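Local coordinates for protein putative sulfatase yidJ (Bacteroides fragilis, PDB 2QZU) that probably hydrolyses sulfate esters as a metal-dependent, calcium-binding member of the sulfatase family, at residues G131-D136 / H164-W169; I170-Y175 / E202-K207; Y423-T428 / D474-Y479. One frame throughout, in Å; residues are numbered along the deposited sequence.

Contact 1 (G131-D136 / H164-W169); sequences GKWHLD and HGFDHW
H164 meets W133 at the outer rim of the indole: its CD2 lies near the plane of that ring, 4.5 Å from W133 CZ2. This is a loose touch, and the polar end of the imidazole is directed to D118 through ND1. Two residues on, F166 comes in obliquely, with CE2 4.2 Å from W133 CZ3, adding an apolar contact at the six-membered ring. The W133 ring is thus set among aromatic neighbours, buried just past the end of strand 126-130 and beside edge strand 168-172 of the mixed sheet of the alkaline phosphatase-like sulfatase fold. The residues flanking it face the probable active site: K132 forms a salt bridge with D36, and H134 bonds to S76, the serine predicted to become 3-oxoalanine but unmodified here. W169, on strand 168-172, makes the closest approach. Its six-membered ring points edge-on at one face of W133 in a T-shaped stack, its centroid 5.3 Å from that of the five-membered ring of W133 and the planes at 74°. CH2 leads, almost directly over W133 CD2 at 3.7 Å. With CG opposite its backbone N (chi1 177°), W133 turns one indole face to W169, while L135 CD1 lies against the other, 3.9 Å above the plane.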
loop_
_atom_site.group_PDB
_atom_site.type_symbol
_atom_site.label_atom_id
_atom_site.label_comp_id
_atom_site.label_asym_id
_atom_site.label_seq_id
_atom_site.Cartn_x
_atom_site.Cartn_y
_atom_site.Cartn_z
ATOM N N GLY A 131 22.659 3.448 2.565
ATOM C CA GLY A 131 21.504 3.061 1.771
ATOM C C GLY A 131 21.239 1.582 1.614
ATOM O O GLY A 131 21.645 0.767 2.444
ATOM N N LYS A 132 20.554 1.244 0.526
ATOM C CA LYS A 132 20.169 -0.127 0.206
ATOM C C LYS A 132 21.331 -0.966 -0.317
ATOM O O LYS A 132 22.026 -0.569 -1.251
ATOM C CB LYS A 132 19.040 -0.092 -0.828
ATOM C CG LYS A 132 18.547 -1.447 -1.287
ATOM C CD LYS A 132 17.440 -1.282 -2.315
ATOM C CE LYS A 132 17.029 -2.626 -2.889
ATOM N NZ LYS A 132 16.007 -2.470 -3.960
ATOM N N TRP A 133 21.523 -2.134 0.293
ATOM C CA TRP A 133 22.595 -3.069 -0.071
ATOM C C TRP A 133 22.007 -4.235 -0.874
ATOM O O TRP A 133 22.460 -4.548 -1.978
ATOM C CB TRP A 133 23.251 -3.581 1.221
ATOM C CG TRP A 133 24.337 -4.606 1.065
ATOM C CD1 TRP A 133 24.358 -5.863 1.605
ATOM C CD2 TRP A 133 25.591 -4.438 0.391
ATOM N NE1 TRP A 133 25.553 -6.484 1.314
ATOM C CE2 TRP A 133 26.328 -5.630 0.570
ATOM C CE3 TRP A 133 26.167 -3.391 -0.344
ATOM C CZ2 TRP A 133 27.613 -5.810 0.041
ATOM C CZ3 TRP A 133 27.451 -3.568 -0.874
ATOM C CH2 TRP A 133 28.156 -4.771 -0.676
ATOM N N HIS A 134 20.988 -4.868 -0.294
ATOM C CA HIS A 134 20.262 -5.992 -0.886
ATOM C C HIS A 134 21.137 -7.092 -1.494
ATOM O O HIS A 134 20.879 -7.546 -2.606
ATOM C CB HIS A 134 19.279 -5.488 -1.952
ATOM C CG HIS A 134 18.132 -6.422 -2.200
ATOM N ND1 HIS A 134 17.270 -6.276 -3.270
ATOM C CD2 HIS A 134 17.696 -7.503 -1.515
ATOM C CE1 HIS A 134 16.357 -7.227 -3.227
ATOM N NE2 HIS A 134 16.590 -7.988 -2.170
ATOM N N LEU A 135 22.167 -7.517 -0.767
ATOM C CA LEU A 135 23.041 -8.572 -1.265
ATOM C C LEU A 135 23.270 -9.690 -0.243
ATOM O O LEU A 135 24.169 -10.517 -0.409
ATOM C CB LEU A 135 24.381 -7.977 -1.720
ATOM C CG LEU A 135 24.334 -7.298 -3.095
ATOM C CD1 LEU A 135 25.604 -6.485 -3.311
ATOM C CD2 LEU A 135 24.169 -8.360 -4.187
ATOM N N ASP A 136 22.448 -9.716 0.803
ATOM C CA ASP A 136 22.549 -10.750 1.838
ATOM C C ASP A 136 21.269 -11.592 1.910
ATOM O O ASP A 136 20.162 -11.058 1.861
ATOM C CB ASP A 136 22.808 -10.119 3.211
ATOM C CG ASP A 136 24.117 -9.354 3.267
ATOM O OD1 ASP A 136 25.167 -9.930 2.913
ATOM O OD2 ASP A 136 24.094 -8.175 3.668
ATOM N N HIS A 164 32.684 -6.091 2.678
ATOM C CA HIS A 164 33.703 -5.889 1.660
ATOM C C HIS A 164 34.470 -4.565 1.708
ATOM O O HIS A 164 34.642 -3.895 0.689
ATOM C CB HIS A 164 33.061 -6.095 0.285
ATOM C CG HIS A 164 32.601 -7.501 0.060
ATOM N ND1 HIS A 164 33.425 -8.479 -0.452
ATOM C CD2 HIS A 164 31.437 -8.118 0.376
ATOM C CE1 HIS A 164 32.792 -9.639 -0.438
ATOM N NE2 HIS A 164 31.583 -9.446 0.060
ATOM N N GLY A 165 34.931 -4.191 2.897
ATOM C CA GLY A 165 35.712 -2.975 3.023
ATOM C C GLY A 165 34.999 -1.689 3.389
ATOM O O GLY A 165 35.651 -0.703 3.725
ATOM N N PHE A 166 33.673 -1.681 3.327
ATOM C CA PHE A 166 32.920 -0.478 3.666
ATOM C C PHE A 166 32.888 -0.310 5.182
ATOM O O PHE A 166 31.989 -0.822 5.851
ATOM C CB PHE A 166 31.497 -0.572 3.102
ATOM C CG PHE A 166 31.419 -0.386 1.607
ATOM C CD1 PHE A 166 31.714 0.848 1.030
ATOM C CD2 PHE A 166 31.042 -1.438 0.776
ATOM C CE1 PHE A 166 31.631 1.033 -0.355
ATOM C CE2 PHE A 166 30.954 -1.265 -0.607
ATOM C CZ PHE A 166 31.251 -0.025 -1.173
ATOM N N ASP A 167 33.871 0.416 5.709
ATOM C CA ASP A 167 33.993 0.647 7.145
ATOM C C ASP A 167 32.893 1.521 7.740
ATOM O O ASP A 167 32.386 1.226 8.823
ATOM C CB ASP A 167 35.372 1.227 7.469
ATOM C CG ASP A 167 36.496 0.244 7.180
ATOM O OD1 ASP A 167 36.356 -0.941 7.551
ATOM O OD2 ASP A 167 37.518 0.650 6.591
ATOM N N HIS A 168 32.538 2.603 7.054
ATOM C CA HIS A 168 31.459 3.469 7.523
ATOM C C HIS A 168 30.203 2.849 6.922
ATOM O O HIS A 168 30.075 2.756 5.700
ATOM C CB HIS A 168 31.638 4.896 7.011
ATOM C CG HIS A 168 30.572 5.837 7.472
ATOM N ND1 HIS A 168 30.410 6.189 8.796
ATOM C CD2 HIS A 168 29.599 6.487 6.789
ATOM C CE1 HIS A 168 29.388 7.018 8.906
ATOM N NE2 HIS A 168 28.878 7.215 7.703
ATOM N N TRP A 169 29.277 2.439 7.782
ATOM C CA TRP A 169 28.078 1.744 7.336
ATOM C C TRP A 169 26.774 2.255 7.945
ATOM O O TRP A 169 26.603 2.247 9.159
ATOM C CB TRP A 169 28.266 0.257 7.668
ATOM C CG TRP A 169 27.278 -0.713 7.079
ATOM C CD1 TRP A 169 26.173 -1.240 7.691
ATOM C CD2 TRP A 169 27.358 -1.335 5.793
ATOM N NE1 TRP A 169 25.569 -2.162 6.864
ATOM C CE2 TRP A 169 26.275 -2.236 5.690
ATOM C CE3 TRP A 169 28.244 -1.221 4.711
ATOM C CZ2 TRP A 169 26.051 -3.020 4.554
ATOM C CZ3 TRP A 169 28.023 -2.001 3.579
ATOM C CH2 TRP A 169 26.935 -2.889 3.511
#

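Contact 2 (I170-Y175 / E202-K207); sequences IAYGTY and EYEASK
The Y203 ring is met obliquely by I170, whose CG2 lies 4.1 Å from Y203 CE2; over one face of the same ring lies K207, one helical turn on, its CG 3.6 Å above the plane and off toward the rim. The second ring, Y172, is met at its edge: E204 OE2 lies near the ring plane, 4.1 Å from Y172 CE1, with carboxylate and ring planes only 21° apart. A water completes this junction, accepting from Y172 OH at 2.5 Å and donating to E204 OE2 at 2.6 Å. Both oxygens have further partners, N229 for the phenol and Y183 for the carboxylate, so a small polar network fixes the position of OE2 on the buried acid. I170 divides its work between two branches: CG2 turns to Y203, while CD1 presses on the aliphatic part of K207, tightly at 3.4 Å to CE and more easily at 4.0 Å to CB. K207 is bent at chi2 and chi3, which folds its methylenes over that methyl before NZ leaves for E210. The contact packs strand 168-172, an outermost strand of the large mixed sheet, against helix 200-213; the short segments 170-172 and 202-207 run roughly antiparallel (146°), their axes 10.6 Å apart. I130 of the adjoining strand 126-130 also meets E204 and K207, and A205 carries the helix onto helix 267-299.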
loop_
_atom_site.group_PDB
_atom_site.type_symbol
_atom_site.label_atom_id
_atom_site.label_comp_id
_atom_site.label_asym_id
_atom_site.label_seq_id
_atom_site.Cartn_x
_atom_site.Cartn_y
_atom_site.Cartn_z
ATOM N N ILE A 170 25.873 2.713 7.082
ATOM C CA ILE A 170 24.548 3.181 7.485
ATOM C C ILE A 170 23.681 2.623 6.370
ATOM O O ILE A 170 23.360 3.318 5.404
ATOM C CB ILE A 170 24.454 4.715 7.495
ATOM C CG1 ILE A 170 25.490 5.287 8.466
ATOM C CG2 ILE A 170 23.051 5.143 7.911
ATOM C CD1 ILE A 170 25.613 6.794 8.422
ATOM N N ALA A 171 23.303 1.359 6.511
ATOM C CA ALA A 171 22.556 0.697 5.463
ATOM C C ALA A 171 21.572 -0.358 5.934
ATOM O O ALA A 171 21.429 -0.617 7.132
ATOM C CB ALA A 171 23.544 0.068 4.494
ATOM N N TYR A 172 20.898 -0.960 4.961
ATOM C CA TYR A 172 19.925 -2.013 5.213
ATOM C C TYR A 172 19.895 -2.973 4.019
ATOM O O TYR A 172 20.570 -2.736 3.012
ATOM C CB TYR A 172 18.537 -1.405 5.440
ATOM C CG TYR A 172 18.034 -0.558 4.292
ATOM C CD1 TYR A 172 18.443 0.770 4.138
ATOM C CD2 TYR A 172 17.154 -1.089 3.347
ATOM C CE1 TYR A 172 17.984 1.545 3.066
ATOM C CE2 TYR A 172 16.690 -0.326 2.281
ATOM C CZ TYR A 172 17.109 0.989 2.146
ATOM O OH TYR A 172 16.642 1.747 1.096
ATOM N N GLY A 173 19.140 -4.065 4.143
ATOM C CA GLY A 173 19.031 -5.029 3.056
ATOM C C GLY A 173 18.101 -4.437 2.016
ATOM O O GLY A 173 18.538 -3.993 0.957
ATOM N N THR A 174 16.805 -4.460 2.312
ATOM C CA THR A 174 15.804 -3.843 1.452
ATOM C C THR A 174 14.619 -3.512 2.350
ATOM O O THR A 174 14.361 -4.211 3.331
ATOM C CB THR A 174 15.399 -4.732 0.241
ATOM O OG1 THR A 174 14.702 -3.920 -0.718
ATOM C CG2 THR A 174 14.518 -5.893 0.668
ATOM N N TYR A 175 13.926 -2.423 2.034
ATOM C CA TYR A 175 12.802 -1.931 2.836
ATOM C C TYR A 175 12.236 -0.787 2.006
ATOM O O TYR A 175 12.981 0.125 1.628
ATOM C CB TYR A 175 13.345 -1.409 4.166
ATOM C CG TYR A 175 12.332 -0.794 5.100
ATOM C CD1 TYR A 175 11.701 -1.556 6.086
ATOM C CD2 TYR A 175 12.051 0.569 5.039
ATOM C CE1 TYR A 175 10.819 -0.963 6.995
ATOM C CE2 TYR A 175 11.176 1.162 5.931
ATOM C CZ TYR A 175 10.569 0.398 6.907
ATOM O OH TYR A 175 9.738 1.015 7.813
ATOM N N GLU A 202 16.404 12.009 1.835
ATOM C CA GLU A 202 16.727 13.182 2.642
ATOM C C GLU A 202 17.728 12.833 3.730
ATOM O O GLU A 202 18.728 13.529 3.913
ATOM C CB GLU A 202 15.465 13.742 3.300
ATOM C CG GLU A 202 14.765 14.823 2.519
ATOM C CD GLU A 202 13.591 15.407 3.283
ATOM O OE1 GLU A 202 13.776 15.763 4.468
ATOM O OE2 GLU A 202 12.490 15.510 2.701
ATOM N N TYR A 203 17.444 11.753 4.453
ATOM C CA TYR A 203 18.312 11.298 5.532
ATOM C C TYR A 203 19.651 10.841 4.967
ATOM O O TYR A 203 20.715 11.205 5.471
ATOM C CB TYR A 203 17.655 10.139 6.283
ATOM C CG TYR A 203 18.525 9.543 7.374
ATOM C CD1 TYR A 203 18.791 10.246 8.552
ATOM C CD2 TYR A 203 19.082 8.275 7.225
ATOM C CE1 TYR A 203 19.594 9.694 9.551
ATOM C CE2 TYR A 203 19.880 7.719 8.210
ATOM C CZ TYR A 203 20.133 8.426 9.368
ATOM O OH TYR A 203 20.935 7.862 10.328
ATOM N N GLU A 204 19.588 10.041 3.911
ATOM C CA GLU A 204 20.794 9.535 3.282
ATOM C C GLU A 204 21.694 10.660 2.791
ATOM O O GLU A 204 22.907 10.612 2.981
ATOM C CB GLU A 204 20.411 8.583 2.148
ATOM C CG GLU A 204 19.887 7.258 2.684
ATOM C CD GLU A 204 18.910 6.567 1.754
ATOM O OE1 GLU A 204 18.752 7.021 0.600
ATOM O OE2 GLU A 204 18.301 5.562 2.185
ATOM N N ALA A 205 21.108 11.678 2.169
ATOM C CA ALA A 205 21.892 12.805 1.689
ATOM C C ALA A 205 22.513 13.547 2.876
ATOM O O ALA A 205 23.641 14.030 2.793
ATOM C CB ALA A 205 21.016 13.752 0.863
ATOM N N SER A 206 21.781 13.638 3.985
ATOM C CA SER A 206 22.313 14.312 5.165
ATOM C C SER A 206 23.507 13.558 5.737
ATOM O O SER A 206 24.491 14.170 6.148
ATOM C CB SER A 206 21.238 14.459 6.242
ATOM O OG SER A 206 20.265 15.400 5.839
ATOM N N LYS A 207 23.429 12.228 5.758
ATOM C CA LYS A 207 24.533 11.430 6.281
ATOM C C LYS A 207 25.714 11.455 5.308
ATOM O O LYS A 207 26.871 11.391 5.725
ATOM C CB LYS A 207 24.092 9.984 6.528
ATOM C CG LYS A 207 22.947 9.834 7.528
ATOM C CD LYS A 207 23.253 10.478 8.882
ATOM C CE LYS A 207 24.378 9.762 9.619
ATOM N NZ LYS A 207 24.617 10.346 10.972
HETATM O O HOH W 1 18.026 3.732 0.353
#

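Contact 3 (Y423-T428 / D474-Y479); sequences YAVHAT and DPFAQY
F476 reaches V425 and A427 of strand 421-428, an inner strand of the four-stranded antiparallel sheet, onto which the 3-10 segment after helix 455-471 packs. From CB, CG is swung opposite the backbone N (chi1 -162°), which sends the ring at the strand with its far end leading. Along one side of the ring CE1 reaches V425 CG2 at 3.9 Å, the methyl lying at the edge near the ring plane; on the other side CE2 approaches the CB of A427. At the tip, CZ packs closest, 3.5 Å from A427 CB, which comes in obliquely. One face of the phenyl is covered from within its own segment: Y479 CD2 stands 3.5 Å above its centre, and that same CD2 is 4.1 Å from A427 CB, so the alanine methyl touches both rings. The base of F476 is fixed by an Asx turn, its backbone N donating to D474 OD2 at 3.2 Å, nearly straight at 167° but from above the carboxylate plane. D474 OD1 forms a salt bridge with R414 on the neighbouring strand 412-417. Three i to i+3 backbone bonds, from A477 N to D474 O through Y479 N to F476 O, bring Y479 round beside F476. L465 of helix 455-471 also meets V425. Across the two segments the chemistry is purely apolar: hydrophobic burial and shape hold the ring against the strand, while the polar bonds that position it lie behind, around D474.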
loop_
_atom_site.group_PDB
_atom_site.type_symbol
_atom_site.label_atom_id
_atom_site.label_comp_id
_atom_site.label_asym_id
_atom_site.label_seq_id
_atom_site.Cartn_x
_atom_site.Cartn_y
_atom_site.Cartn_z
ATOM N N TYR A 423 18.166 -9.038 -29.099
ATOM C CA TYR A 423 17.925 -10.448 -29.396
ATOM C C TYR A 423 17.935 -11.254 -28.110
ATOM O O TYR A 423 18.756 -11.015 -27.228
ATOM C CB TYR A 423 19.024 -10.970 -30.330
ATOM C CG TYR A 423 18.948 -12.450 -30.641
ATOM C CD1 TYR A 423 18.004 -12.947 -31.536
ATOM C CD2 TYR A 423 19.827 -13.352 -30.038
ATOM C CE1 TYR A 423 17.936 -14.308 -31.826
ATOM C CE2 TYR A 423 19.767 -14.716 -30.323
ATOM C CZ TYR A 423 18.818 -15.183 -31.219
ATOM O OH TYR A 423 18.748 -16.525 -31.502
ATOM N N ALA A 424 17.014 -12.202 -27.996
ATOM C CA ALA A 424 16.966 -13.040 -26.810
ATOM C C ALA A 424 16.390 -14.408 -27.127
ATOM O O ALA A 424 15.537 -14.549 -28.004
ATOM C CB ALA A 424 16.136 -12.371 -25.731
ATOM N N VAL A 425 16.881 -15.419 -26.421
ATOM C CA VAL A 425 16.379 -16.772 -26.589
ATOM C C VAL A 425 15.975 -17.270 -25.213
ATOM O O VAL A 425 16.578 -16.895 -24.201
ATOM C CB VAL A 425 17.441 -17.741 -27.184
ATOM C CG1 VAL A 425 17.889 -17.248 -28.552
ATOM C CG2 VAL A 425 18.627 -17.886 -26.242
ATOM N N HIS A 426 14.935 -18.086 -25.169
ATOM C CA HIS A 426 14.486 -18.638 -23.906
ATOM C C HIS A 426 14.671 -20.140 -23.940
ATOM O O HIS A 426 14.540 -20.769 -24.989
ATOM C CB HIS A 426 13.015 -18.305 -23.645
ATOM C CG HIS A 426 12.509 -18.833 -22.340
ATOM N ND1 HIS A 426 11.986 -20.102 -22.199
ATOM C CD2 HIS A 426 12.498 -18.284 -21.102
ATOM C CE1 HIS A 426 11.675 -20.311 -20.933
ATOM N NE2 HIS A 426 11.975 -19.223 -20.246
ATOM N N ALA A 427 14.997 -20.712 -22.787
ATOM C CA ALA A 427 15.187 -22.147 -22.693
ATOM C C ALA A 427 14.462 -22.665 -21.465
ATOM O O ALA A 427 14.340 -21.970 -20.456
ATOM C CB ALA A 427 16.673 -22.485 -22.592
ATOM N N THR A 428 13.968 -23.890 -21.574
ATOM C CA THR A 428 13.285 -24.548 -20.472
ATOM C C THR A 428 13.985 -25.895 -20.359
ATOM O O THR A 428 13.991 -26.679 -21.309
ATOM C CB THR A 428 11.784 -24.756 -20.769
ATOM O OG1 THR A 428 11.142 -23.483 -20.918
ATOM C CG2 THR A 428 11.116 -25.520 -19.631
ATOM N N ASP A 474 29.316 -19.840 -19.012
ATOM C CA ASP A 474 27.898 -19.955 -18.685
ATOM C C ASP A 474 27.369 -21.236 -19.331
ATOM O O ASP A 474 27.349 -21.352 -20.557
ATOM C CB ASP A 474 27.166 -18.724 -19.234
ATOM C CG ASP A 474 25.737 -18.604 -18.735
ATOM O OD1 ASP A 474 25.196 -17.478 -18.792
ATOM O OD2 ASP A 474 25.154 -19.616 -18.299
ATOM N N PRO A 475 26.952 -22.220 -18.516
ATOM C CA PRO A 475 26.428 -23.495 -19.026
ATOM C C PRO A 475 25.312 -23.382 -20.072
ATOM O O PRO A 475 25.091 -24.312 -20.847
ATOM C CB PRO A 475 25.956 -24.204 -17.760
ATOM C CG PRO A 475 26.941 -23.731 -16.736
ATOM C CD PRO A 475 27.032 -22.245 -17.042
ATOM N N PHE A 476 24.615 -22.248 -20.090
ATOM C CA PHE A 476 23.519 -22.016 -21.035
ATOM C C PHE A 476 24.028 -22.103 -22.486
ATOM O O PHE A 476 23.265 -22.388 -23.414
ATOM C CB PHE A 476 22.899 -20.634 -20.746
ATOM C CG PHE A 476 21.526 -20.428 -21.332
ATOM C CD1 PHE A 476 21.353 -20.208 -22.697
ATOM C CD2 PHE A 476 20.407 -20.392 -20.500
ATOM C CE1 PHE A 476 20.088 -19.944 -23.221
ATOM C CE2 PHE A 476 19.139 -20.129 -21.014
ATOM C CZ PHE A 476 18.978 -19.903 -22.373
ATOM N N ALA A 477 25.324 -21.872 -22.673
ATOM C CA ALA A 477 25.929 -21.932 -24.002
ATOM C C ALA A 477 25.669 -23.269 -24.694
ATOM O O ALA A 477 25.499 -23.325 -25.910
ATOM C CB ALA A 477 27.432 -21.695 -23.899
ATOM N N GLN A 478 25.644 -24.344 -23.913
ATOM C CA GLN A 478 25.427 -25.685 -24.454
ATOM C C GLN A 478 24.038 -25.933 -25.044
ATOM O O GLN A 478 23.841 -26.903 -25.776
ATOM C CB GLN A 478 25.710 -26.729 -23.371
ATOM C CG GLN A 478 27.177 -26.816 -22.983
ATOM C CD GLN A 478 28.017 -27.453 -24.067
ATOM O OE1 GLN A 478 27.854 -28.635 -24.379
ATOM N NE2 GLN A 478 28.914 -26.677 -24.658
ATOM N N TYR A 479 23.084 -25.054 -24.739
ATOM C CA TYR A 479 21.723 -25.224 -25.239
ATOM C C TYR A 479 21.542 -24.710 -26.665
ATOM O O TYR A 479 20.608 -25.108 -27.359
ATOM C CB TYR A 479 20.708 -24.526 -24.325
ATOM C CG TYR A 479 20.907 -24.748 -22.841
ATOM C CD1 TYR A 479 21.504 -25.911 -22.348
ATOM C CD2 TYR A 479 20.489 -23.785 -21.923
ATOM C CE1 TYR A 479 21.682 -26.101 -20.970
ATOM C CE2 TYR A 479 20.659 -23.965 -20.554
ATOM C CZ TYR A 479 21.260 -25.119 -20.083
ATOM O OH TYR A 479 21.472 -25.261 -18.728
#

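From the N terminus, the chain leaves strand 126-130 into 131-136 and returns after 27 residues without helix or strand, where contact 1 closes the loop. Strand 168-172 then passes directly into contact 2, closed 26 residues later by helix 200-213. Contacts 1 and 2 therefore share that outermost strand, and their segments are joined by probable backbone hydrogen bonds, G131 N to I170 O and W133 N to Y172 O, both 2.9 Å. Contact 3 closes a later loop of 45 residues holding strand 431-439 and helix 455-471, tying the C-terminal end to the four-stranded antiparallel sheet; its centre lies about 32 Å from that of contact 1 and about 38 Å from that of contact 2. All three run in series, none nested or crossed.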